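Local structure of B- and T-lymphocyte attenuator (Mus musculus, 1XAU) at residues Ala26-Cys36 / Ile86-Cys96; Val42-Cys50 / Trp70-Leu81. The protein acts as an inhibitory lymphocyte receptor that damps antigen-receptor signalling through SHP-1 and SHP-2 and, through its extracellular immunoglobulin domain, binds the herpesvirus entry mediator TNFRSF14. All coordinates share one frame; numbering follows the deposited sequence.

How the interactions relate
Both interactions bridge the two sheets of one immunoglobulin beta sandwich, and they lie on opposite sides of the chain's centre, about 18 Å apart between centres. In interaction 1 a buried disulfide joins strand 32-39 to strand 92-100, while two backbone hydrogen bonds join the more exposed turn and loop that precede these strands. Interaction 2, nested within the loop that interaction 1 closes, sets strand 47-52 against strands 66-71 and 78-83; it relies on aromatic and aliphatic packing in the core and on an arginine stack with a salt bridge at the surface. Strands 32-39 and 78-83 adjoin in one sheet, 92-100 and 47-52 in the other.

Interaction 1: Ala26-Cys36 / Ile86-Cys96; sequences AWTGELFKIEC and IHLSDNGSYSC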
loop_
_atom_site.group_PDB
_atom_site.type_symbol
_atom_site.label_atom_id
_atom_site.label_comp_id
_atom_site.label_asym_id
_atom_site.label_seq_id
_atom_site.Cartn_x
_atom_site.Cartn_y
_atom_site.Cartn_z
ATOM N N ALA A 26 -9.778 -10.850 -3.958
ATOM C CA ALA A 26 -10.309 -10.048 -5.020
ATOM C C ALA A 26 -10.559 -11.041 -6.192
ATOM O O ALA A 26 -10.134 -12.225 -6.145
ATOM C CB ALA A 26 -9.275 -9.029 -5.431
ATOM N N TRP A 27 -11.245 -10.560 -7.217
ATOM C CA TRP A 27 -11.538 -11.386 -8.395
ATOM C C TRP A 27 -10.804 -10.783 -9.562
ATOM O O TRP A 27 -10.808 -9.564 -9.724
ATOM C CB TRP A 27 -13.037 -11.311 -8.745
ATOM C CG TRP A 27 -13.898 -11.966 -7.701
ATOM C CD1 TRP A 27 -14.581 -11.355 -6.709
ATOM C CD2 TRP A 27 -14.044 -13.370 -7.492
ATOM N NE1 TRP A 27 -15.156 -12.299 -5.868
ATOM C CE2 TRP A 27 -14.835 -13.543 -6.335
ATOM C CE3 TRP A 27 -13.582 -14.499 -8.169
ATOM C CZ2 TRP A 27 -15.181 -14.815 -5.834
ATOM C CZ3 TRP A 27 -13.928 -15.757 -7.691
ATOM C CH2 TRP A 27 -14.719 -15.914 -6.533
ATOM N N THR A 28 -10.228 -11.601 -10.424
ATOM C CA THR A 28 -9.539 -11.053 -11.552
ATOM C C THR A 28 -10.464 -10.202 -12.385
ATOM O O THR A 28 -11.656 -10.535 -12.513
ATOM C CB THR A 28 -8.945 -12.148 -12.398
ATOM O OG1 THR A 28 -8.206 -11.503 -13.427
ATOM C CG2 THR A 28 -10.027 -13.000 -13.067
ATOM N N GLY A 29 -9.950 -9.091 -12.913
ATOM C CA GLY A 29 -10.777 -8.154 -13.690
ATOM C C GLY A 29 -11.522 -7.076 -12.898
ATOM O O GLY A 29 -12.045 -6.114 -13.466
ATOM N N GLU A 30 -11.666 -7.225 -11.579
ATOM C CA GLU A 30 -12.298 -6.182 -10.775
ATOM C C GLU A 30 -11.390 -4.969 -10.610
ATOM O O GLU A 30 -10.160 -5.115 -10.726
ATOM C CB GLU A 30 -12.541 -6.645 -9.323
ATOM C CG GLU A 30 -13.600 -7.660 -9.130
ATOM C CD GLU A 30 -13.808 -7.911 -7.623
ATOM O OE1 GLU A 30 -12.801 -8.219 -6.892
ATOM O OE2 GLU A 30 -14.964 -7.791 -7.184
ATOM N N LEU A 31 -11.987 -3.774 -10.385
ATOM C CA LEU A 31 -11.186 -2.545 -10.002
ATOM C C LEU A 31 -10.976 -2.845 -8.515
ATOM O O LEU A 31 -11.957 -3.085 -7.819
ATOM C CB LEU A 31 -12.030 -1.274 -10.097
ATOM C CG LEU A 31 -11.711 -0.468 -11.370
ATOM C CD1 LEU A 31 -11.463 -1.355 -12.484
ATOM C CD2 LEU A 31 -12.762 0.586 -11.640
ATOM N N PHE A 32 -9.765 -2.782 -7.980
ATOM C CA PHE A 32 -9.585 -3.173 -6.556
ATOM C C PHE A 32 -8.567 -2.226 -5.945
ATOM O O PHE A 32 -7.730 -1.671 -6.665
ATOM C CB PHE A 32 -9.006 -4.590 -6.496
ATOM C CG PHE A 32 -8.827 -5.158 -5.058
ATOM C CD1 PHE A 32 -9.928 -5.706 -4.392
ATOM C CD2 PHE A 32 -7.583 -5.184 -4.447
ATOM C CE1 PHE A 32 -9.776 -6.293 -3.081
ATOM C CE2 PHE A 32 -7.435 -5.779 -3.120
ATOM C CZ PHE A 32 -8.533 -6.306 -2.480
ATOM N N LYS A 33 -8.630 -1.986 -4.640
ATOM C CA LYS A 33 -7.626 -1.140 -4.061
ATOM C C LYS A 33 -7.169 -1.620 -2.682
ATOM O O LYS A 33 -7.916 -2.382 -2.011
ATOM C CB LYS A 33 -8.150 0.286 -3.872
ATOM C CG LYS A 33 -9.424 0.434 -2.970
ATOM C CD LYS A 33 -9.864 1.923 -2.833
ATOM C CE LYS A 33 -11.252 1.923 -2.079
ATOM N NZ LYS A 33 -11.831 3.257 -1.570
ATOM N N ILE A 34 -5.932 -1.265 -2.302
ATOM C CA ILE A 34 -5.503 -1.512 -0.931
ATOM C C ILE A 34 -5.073 -0.174 -0.362
ATOM O O ILE A 34 -4.736 0.773 -1.076
ATOM C CB ILE A 34 -4.412 -2.548 -0.806
ATOM C CG1 ILE A 34 -3.239 -2.167 -1.629
ATOM C CG2 ILE A 34 -5.016 -3.934 -1.212
ATOM C CD1 ILE A 34 -2.109 -3.284 -1.562
ATOM N N GLU A 35 -5.143 -0.088 0.951
ATOM C CA GLU A 35 -4.957 1.197 1.592
ATOM C C GLU A 35 -3.895 1.176 2.649
ATOM O O GLU A 35 -3.810 0.222 3.415
ATOM C CB GLU A 35 -6.264 1.532 2.302
ATOM C CG GLU A 35 -7.457 1.675 1.349
ATOM C CD GLU A 35 -8.704 2.136 2.057
ATOM O OE1 GLU A 35 -8.788 2.163 3.334
ATOM O OE2 GLU A 35 -9.619 2.496 1.318
ATOM N N CYS A 36 -3.236 2.319 2.787
ATOM C CA CYS A 36 -2.195 2.471 3.826
ATOM C C CYS A 36 -2.520 3.725 4.624
ATOM O O CYS A 36 -2.217 4.818 4.168
ATOM C CB CYS A 36 -0.861 2.570 3.101
ATOM S SG CYS A 36 0.615 3.165 3.986
ATOM N N ILE A 86 -7.385 -5.546 -11.446
ATOM C CA ILE A 86 -6.482 -6.465 -10.817
ATOM C C ILE A 86 -6.355 -7.775 -11.627
ATOM O O ILE A 86 -7.293 -8.159 -12.377
ATOM C CB ILE A 86 -6.902 -6.758 -9.371
ATOM C CG1 ILE A 86 -5.716 -7.478 -8.709
ATOM C CG2 ILE A 86 -8.181 -7.628 -9.334
ATOM C CD1 ILE A 86 -5.847 -7.336 -7.219
ATOM N N HIS A 87 -5.175 -8.381 -11.589
ATOM C CA HIS A 87 -4.948 -9.598 -12.369
ATOM C C HIS A 87 -4.471 -10.726 -11.494
ATOM O O HIS A 87 -4.007 -10.515 -10.358
ATOM C CB HIS A 87 -3.849 -9.388 -13.436
ATOM C CG HIS A 87 -3.977 -8.132 -14.238
ATOM N ND1 HIS A 87 -3.202 -7.005 -13.995
ATOM C CD2 HIS A 87 -4.784 -7.817 -15.280
ATOM C CE1 HIS A 87 -3.544 -6.051 -14.851
ATOM N NE2 HIS A 87 -4.497 -6.523 -15.639
ATOM N N LEU A 88 -4.523 -11.968 -12.007
ATOM C CA LEU A 88 -3.988 -13.064 -11.197
ATOM C C LEU A 88 -2.564 -12.825 -10.752
ATOM O O LEU A 88 -2.202 -13.178 -9.597
ATOM C CB LEU A 88 -4.029 -14.444 -11.959
ATOM C CG LEU A 88 -5.462 -14.955 -12.161
ATOM C CD1 LEU A 88 -5.481 -16.054 -13.336
ATOM C CD2 LEU A 88 -5.980 -15.578 -10.827
ATOM N N SER A 89 -1.743 -12.248 -11.617
ATOM C CA SER A 89 -0.346 -12.005 -11.289
ATOM C C SER A 89 -0.149 -11.002 -10.119
ATOM O O SER A 89 0.993 -10.827 -9.612
ATOM C CB SER A 89 0.423 -11.460 -12.507
ATOM O OG SER A 89 -0.237 -10.320 -12.991
ATOM N N ASP A 90 -1.227 -10.297 -9.743
ATOM C CA ASP A 90 -1.185 -9.347 -8.627
ATOM C C ASP A 90 -1.283 -10.008 -7.270
ATOM O O ASP A 90 -1.172 -9.332 -6.262
ATOM C CB ASP A 90 -2.293 -8.252 -8.813
ATOM C CG ASP A 90 -2.023 -7.388 -10.075
ATOM O OD1 ASP A 90 -0.840 -6.900 -10.237
ATOM O OD2 ASP A 90 -2.938 -7.206 -10.933
ATOM N N ASN A 91 -1.544 -11.309 -7.237
ATOM C CA ASN A 91 -1.608 -12.070 -5.980
ATOM C C ASN A 91 -0.284 -11.809 -5.220
ATOM O O ASN A 91 0.797 -11.742 -5.852
ATOM C CB ASN A 91 -1.621 -13.533 -6.347
ATOM C CG ASN A 91 -2.158 -14.389 -5.282
ATOM O OD1 ASN A 91 -3.383 -14.577 -5.160
ATOM N ND2 ASN A 91 -1.225 -14.971 -4.469
ATOM N N GLY A 92 -0.321 -11.656 -3.921
ATOM C CA GLY A 92 0.968 -11.424 -3.235
ATOM C C GLY A 92 0.825 -10.576 -2.000
ATOM O O GLY A 92 -0.325 -10.249 -1.595
ATOM N N SER A 93 1.959 -10.173 -1.402
ATOM C CA SER A 93 1.985 -9.416 -0.133
ATOM C C SER A 93 2.500 -8.029 -0.416
ATOM O O SER A 93 3.480 -7.905 -1.164
ATOM C CB SER A 93 2.939 -10.103 0.909
ATOM O OG SER A 93 2.403 -11.346 1.315
ATOM N N TYR A 94 1.813 -6.998 0.110
ATOM C CA TYR A 94 2.171 -5.609 -0.169
ATOM C C TYR A 94 2.428 -4.837 1.155
ATOM O O TYR A 94 1.905 -5.196 2.192
ATOM C CB TYR A 94 0.976 -4.951 -0.893
ATOM C CG TYR A 94 0.702 -5.542 -2.273
ATOM C CD1 TYR A 94 1.219 -4.920 -3.387
ATOM C CD2 TYR A 94 -0.028 -6.724 -2.432
ATOM C CE1 TYR A 94 1.008 -5.442 -4.662
ATOM C CE2 TYR A 94 -0.234 -7.293 -3.712
ATOM C CZ TYR A 94 0.301 -6.615 -4.820
ATOM O OH TYR A 94 0.149 -7.029 -6.152
ATOM N N SER A 95 3.216 -3.788 1.112
ATOM C CA SER A 95 3.412 -2.960 2.339
ATOM C C SER A 95 3.724 -1.574 1.817
ATOM O O SER A 95 4.050 -1.419 0.620
ATOM C CB SER A 95 4.612 -3.477 3.208
ATOM O OG SER A 95 5.839 -3.429 2.472
ATOM N N CYS A 96 3.678 -0.559 2.686
ATOM C CA CYS A 96 4.018 0.799 2.257
ATOM C C CYS A 96 5.216 1.253 3.142
ATOM O O CYS A 96 5.438 0.708 4.240
ATOM C CB CYS A 96 2.745 1.750 2.349
ATOM S SG CYS A 96 1.885 1.557 3.975
HETATM O O HOH W 1 -5.369 -12.442 -14.885
#
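G29 and E30 grip the backbone of I86 from both ends: G29 N donates to I86 O (2.9 Å), and I86 N donates to E30 O (2.9 Å), the latter bond running nearly straight out from the carbonyl (C=O...N 171°). G29 belongs to a type II turn, W27 to E30, whose first N-H is held by E30 OE1 from above the carboxylate plane. Beside this turn a water accepts from L88 N and makes a weak hydrogen bond with T28 OG1. At the far end C36 SG and C96 SG form the canonical disulfide between the B and F strands, 2.0 Å long with a chi3 of 86°. C36 reaches it with SG anti to its backbone N (chi1 165°), whereas the SG of C96 lies between N and the carbonyl carbon. Apolar contacts lie between these two anchors. I86 sends CG2 to 3.3 Å from W27 O, and CD1 to 3.9 Å from F32 CD2, the two side chains lying side by side. I34 crosses Y94 at about a right angle, its CD1 3.6 Å from Y94 CB. The Y94 hydroxyl bonds to D90 O (OH to O 2.7 Å), the tyrosine corner before the cysteine of strand 92-100, while D90 OD2 takes H87 N with its anti lone pair. Strand 103-114 flanks the contact through I112, which touches F32 and I34; strand 78-83 pairs with 32-39, and K51 of strand 47-52 touches Y94.

Interaction 2: Val42-Cys50 / Trp70-Leu81; sequences VHRPNVTWC and WEENRSVPVFVL
R44 lies flat on W70, guanidinium and indole planes only 2° apart, in a cation-pi stack that puts R44 CZ 3.5 Å from the centroid of the five-membered ring. The chain follows the ring too, with R44 CD 3.6 Å above the centroid of the six-membered ring; a bend at chi3 (85°) lays the guanidinium parallel to the indole. E72 OE2 meets the edge of that guanidinium, near its plane, in a salt bridge to R44 NH1 (3.1 Å). F79 CD1 touches the opposite face of W70 near its rim, and at the indole edge a water accepts from both W70 NE1 and V47 N, linking the two segments. Deeper in, L81 CB sits over one face of W49, 3.6 Å from the centroid of its five-membered ring. The W49 and F79 planes are close to parallel, but the rings are offset with little overlap. V47 packs beside F79 and W70, with CG1 against F79 CD2 (3.5 Å) and CG2 against W70 CZ2 (3.9 Å). Strands 47-50 and 78-81 approach to 8.5 Å between axes at a crossing angle of -39°, the face-to-face packing of two sheets. W49 also packs against C36, half of the intersheet disulfide; a tryptophan packed on this disulfide is the hallmark core of the immunoglobulin fold, here in the receptor's extracellular immunoglobulin domain, whose strand order is consistent with the I-set.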
loop_
_atom_site.group_PDB
_atom_site.type_symbol
_atom_site.label_atom_id
_atom_site.label_comp_id
_atom_site.label_asym_id
_atom_site.label_seq_id
_atom_site.Cartn_x
_atom_site.Cartn_y
_atom_site.Cartn_z
ATOM N N VAL A 42 3.272 17.155 10.530
ATOM C CA VAL A 42 3.195 18.438 9.869
ATOM C C VAL A 42 3.035 18.175 8.386
ATOM O O VAL A 42 1.930 18.288 7.872
ATOM C CB VAL A 42 4.446 19.249 10.248
ATOM C CG1 VAL A 42 4.465 20.574 9.485
ATOM C CG2 VAL A 42 4.369 19.515 11.743
ATOM N N HIS A 43 4.101 17.778 7.711
ATOM C CA HIS A 43 4.013 17.535 6.285
ATOM C C HIS A 43 3.824 16.072 5.934
ATOM O O HIS A 43 4.312 15.218 6.642
ATOM C CB HIS A 43 5.268 18.061 5.639
ATOM C CG HIS A 43 5.383 19.543 5.766
ATOM N ND1 HIS A 43 6.483 20.167 6.329
ATOM C CD2 HIS A 43 4.503 20.523 5.441
ATOM C CE1 HIS A 43 6.272 21.476 6.322
ATOM N NE2 HIS A 43 5.086 21.717 5.791
ATOM N N ARG A 44 3.106 15.837 4.847
ATOM C CA ARG A 44 2.784 14.481 4.398
ATOM C C ARG A 44 4.022 13.826 3.851
ATOM O O ARG A 44 4.780 14.377 3.004
ATOM C CB ARG A 44 1.642 14.565 3.361
ATOM C CG ARG A 44 1.003 13.253 3.028
ATOM C CD ARG A 44 -0.318 13.604 2.299
ATOM N NE ARG A 44 0.042 13.802 0.909
ATOM C CZ ARG A 44 -0.826 14.133 -0.049
ATOM N NH1 ARG A 44 -2.121 14.280 0.263
ATOM N NH2 ARG A 44 -0.376 14.353 -1.290
ATOM N N PRO A 45 4.313 12.634 4.330
ATOM C CA PRO A 45 5.521 11.948 3.821
ATOM C C PRO A 45 5.344 11.422 2.365
ATOM O O PRO A 45 4.238 11.322 1.936
ATOM C CB PRO A 45 5.700 10.767 4.805
ATOM C CG PRO A 45 4.368 10.573 5.352
ATOM C CD PRO A 45 3.762 11.958 5.515
ATOM N N ASN A 46 6.433 11.135 1.637
ATOM C CA ASN A 46 6.331 10.587 0.267
ATOM C C ASN A 46 6.324 9.090 0.617
ATOM O O ASN A 46 7.315 8.539 1.069
ATOM C CB ASN A 46 7.596 10.874 -0.554
ATOM C CG ASN A 46 7.528 10.300 -1.983
ATOM O OD1 ASN A 46 6.519 9.691 -2.414
ATOM N ND2 ASN A 46 8.587 10.539 -2.754
ATOM N N VAL A 47 5.205 8.450 0.385
ATOM C CA VAL A 47 5.101 7.048 0.729
ATOM C C VAL A 47 5.140 6.207 -0.530
ATOM O O VAL A 47 4.602 6.659 -1.544
ATOM C CB VAL A 47 3.761 6.809 1.371
ATOM C CG1 VAL A 47 3.600 5.283 1.755
ATOM C CG2 VAL A 47 3.656 7.689 2.667
ATOM N N THR A 48 5.740 5.033 -0.459
ATOM C CA THR A 48 5.779 4.184 -1.652
ATOM C C THR A 48 5.284 2.778 -1.350
ATOM O O THR A 48 5.286 2.377 -0.221
ATOM C CB THR A 48 7.187 4.138 -2.265
ATOM O OG1 THR A 48 8.087 3.567 -1.364
ATOM C CG2 THR A 48 7.740 5.568 -2.468
ATOM N N TRP A 49 4.859 2.039 -2.362
ATOM C CA TRP A 49 4.361 0.687 -2.100
ATOM C C TRP A 49 5.479 -0.273 -2.457
ATOM O O TRP A 49 6.274 -0.014 -3.393
ATOM C CB TRP A 49 3.159 0.383 -3.006
ATOM C CG TRP A 49 1.902 1.051 -2.487
ATOM C CD1 TRP A 49 1.367 2.291 -2.851
ATOM C CD2 TRP A 49 1.069 0.540 -1.474
ATOM N NE1 TRP A 49 0.220 2.538 -2.115
ATOM C CE2 TRP A 49 0.012 1.483 -1.262
ATOM C CE3 TRP A 49 1.105 -0.640 -0.704
ATOM C CZ2 TRP A 49 -1.003 1.261 -0.330
ATOM C CZ3 TRP A 49 0.108 -0.865 0.218
ATOM C CH2 TRP A 49 -0.970 0.098 0.397
ATOM N N CYS A 50 5.475 -1.400 -1.763
ATOM C CA CYS A 50 6.445 -2.452 -1.986
ATOM C C CYS A 50 5.679 -3.765 -2.122
ATOM O O CYS A 50 4.590 -3.902 -1.576
ATOM C CB CYS A 50 7.382 -2.662 -0.791
ATOM S SG CYS A 50 8.304 -1.198 -0.283
ATOM N N TRP A 70 -4.105 9.745 -2.876
ATOM C CA TRP A 70 -4.263 10.025 -1.462
ATOM C C TRP A 70 -5.751 10.310 -1.228
ATOM O O TRP A 70 -6.396 10.982 -2.027
ATOM C CB TRP A 70 -3.395 11.218 -1.014
ATOM C CG TRP A 70 -2.021 10.872 -0.775
ATOM C CD1 TRP A 70 -1.005 10.941 -1.660
ATOM C CD2 TRP A 70 -1.456 10.482 0.477
ATOM N NE1 TRP A 70 0.184 10.646 -1.031
ATOM C CE2 TRP A 70 -0.070 10.357 0.285
ATOM C CE3 TRP A 70 -1.991 10.240 1.747
ATOM C CZ2 TRP A 70 0.810 10.005 1.320
ATOM C CZ3 TRP A 70 -1.102 9.869 2.800
ATOM C CH2 TRP A 70 0.265 9.761 2.578
ATOM N N GLU A 71 -6.324 9.758 -0.164
ATOM C CA GLU A 71 -7.710 10.040 0.154
ATOM C C GLU A 71 -7.722 10.776 1.494
ATOM O O GLU A 71 -7.042 10.363 2.450
ATOM C CB GLU A 71 -8.525 8.759 0.285
ATOM C CG GLU A 71 -8.544 7.896 -0.932
ATOM C CD GLU A 71 -9.516 6.703 -0.774
ATOM O OE1 GLU A 71 -10.218 6.629 0.279
ATOM O OE2 GLU A 71 -9.579 5.840 -1.704
ATOM N N GLU A 72 -8.479 11.885 1.518
ATOM C CA GLU A 72 -8.660 12.735 2.701
ATOM C C GLU A 72 -10.117 12.654 3.170
ATOM O O GLU A 72 -10.498 13.263 4.166
ATOM C CB GLU A 72 -8.267 14.197 2.394
ATOM C CG GLU A 72 -6.737 14.361 2.149
ATOM C CD GLU A 72 -6.329 14.343 0.663
ATOM O OE1 GLU A 72 -7.122 13.857 -0.191
ATOM O OE2 GLU A 72 -5.194 14.806 0.345
ATOM N N ASN A 73 -10.924 11.887 2.443
ATOM C CA ASN A 73 -12.347 11.668 2.796
ATOM C C ASN A 73 -12.423 10.803 4.067
ATOM O O ASN A 73 -13.370 10.025 4.222
ATOM C CB ASN A 73 -13.069 10.898 1.679
ATOM C CG ASN A 73 -12.499 9.496 1.494
ATOM O OD1 ASN A 73 -11.576 9.091 2.227
ATOM N ND2 ASN A 73 -13.037 8.744 0.532
ATOM N N ARG A 74 -11.425 10.905 4.955
ATOM C CA ARG A 74 -11.425 10.090 6.174
ATOM C C ARG A 74 -10.851 10.792 7.393
ATOM O O ARG A 74 -10.410 11.936 7.329
ATOM C CB ARG A 74 -10.634 8.803 5.963
ATOM C CG ARG A 74 -10.970 8.082 4.711
ATOM C CD ARG A 74 -10.335 6.729 4.696
ATOM N NE ARG A 74 -10.870 5.954 3.584
ATOM C CZ ARG A 74 -10.190 5.027 2.912
ATOM N NH1 ARG A 74 -8.937 4.740 3.233
ATOM N NH2 ARG A 74 -10.769 4.386 1.911
ATOM N N SER A 75 -10.862 10.083 8.512
ATOM C CA SER A 75 -10.343 10.614 9.776
ATOM C C SER A 75 -8.813 10.741 9.669
ATOM O O SER A 75 -8.215 11.769 10.047
ATOM C CB SER A 75 -10.728 9.656 10.909
ATOM O OG SER A 75 -10.612 8.322 10.426
ATOM N N VAL A 76 -8.205 9.693 9.125
ATOM C CA VAL A 76 -6.771 9.643 8.899
ATOM C C VAL A 76 -6.512 9.633 7.373
ATOM O O VAL A 76 -7.232 8.969 6.631
ATOM C CB VAL A 76 -6.190 8.351 9.527
ATOM C CG1 VAL A 76 -4.711 8.182 9.130
ATOM C CG2 VAL A 76 -6.345 8.416 11.066
ATOM N N PRO A 77 -5.520 10.389 6.889
ATOM C CA PRO A 77 -5.287 10.357 5.431
ATOM C C PRO A 77 -4.925 8.912 5.077
ATOM O O PRO A 77 -4.397 8.181 5.914
ATOM C CB PRO A 77 -4.097 11.301 5.238
ATOM C CG PRO A 77 -4.121 12.190 6.473
ATOM C CD PRO A 77 -4.512 11.231 7.565
ATOM N N VAL A 78 -5.247 8.508 3.852
ATOM C CA VAL A 78 -4.978 7.165 3.414
ATOM C C VAL A 78 -4.259 7.202 2.066
ATOM O O VAL A 78 -4.669 7.934 1.156
ATOM C CB VAL A 78 -6.292 6.384 3.249
ATOM C CG1 VAL A 78 -5.963 5.009 2.809
ATOM C CG2 VAL A 78 -7.051 6.265 4.638
ATOM N N PHE A 79 -3.146 6.500 1.979
ATOM C CA PHE A 79 -2.421 6.382 0.709
ATOM C C PHE A 79 -2.943 5.095 0.077
ATOM O O PHE A 79 -2.981 4.072 0.723
ATOM C CB PHE A 79 -0.909 6.287 0.967
ATOM C CG PHE A 79 -0.120 6.253 -0.236
ATOM C CD1 PHE A 79 -0.290 7.217 -1.220
ATOM C CD2 PHE A 79 0.876 5.257 -0.388
ATOM C CE1 PHE A 79 0.525 7.201 -2.387
ATOM C CE2 PHE A 79 1.709 5.219 -1.543
ATOM C CZ PHE A 79 1.516 6.189 -2.546
ATOM N N VAL A 80 -3.372 5.157 -1.168
ATOM C CA VAL A 80 -4.027 4.042 -1.795
ATOM C C VAL A 80 -3.340 3.531 -3.046
ATOM O O VAL A 80 -2.813 4.340 -3.808
ATOM C CB VAL A 80 -5.402 4.587 -2.194
ATOM C CG1 VAL A 80 -6.296 3.500 -2.690
ATOM C CG2 VAL A 80 -5.999 5.293 -0.951
ATOM N N LEU A 81 -3.369 2.225 -3.241
ATOM C CA LEU A 81 -2.843 1.568 -4.443
ATOM C C LEU A 81 -4.079 1.065 -5.179
ATOM O O LEU A 81 -4.850 0.231 -4.654
ATOM C CB LEU A 81 -1.885 0.429 -4.043
ATOM C CG LEU A 81 -1.382 -0.350 -5.270
ATOM C CD1 LEU A 81 -0.420 0.594 -6.086
ATOM C CD2 LEU A 81 -0.648 -1.627 -4.794
HETATM O O HOH W 2 3.309 9.750 -1.537
#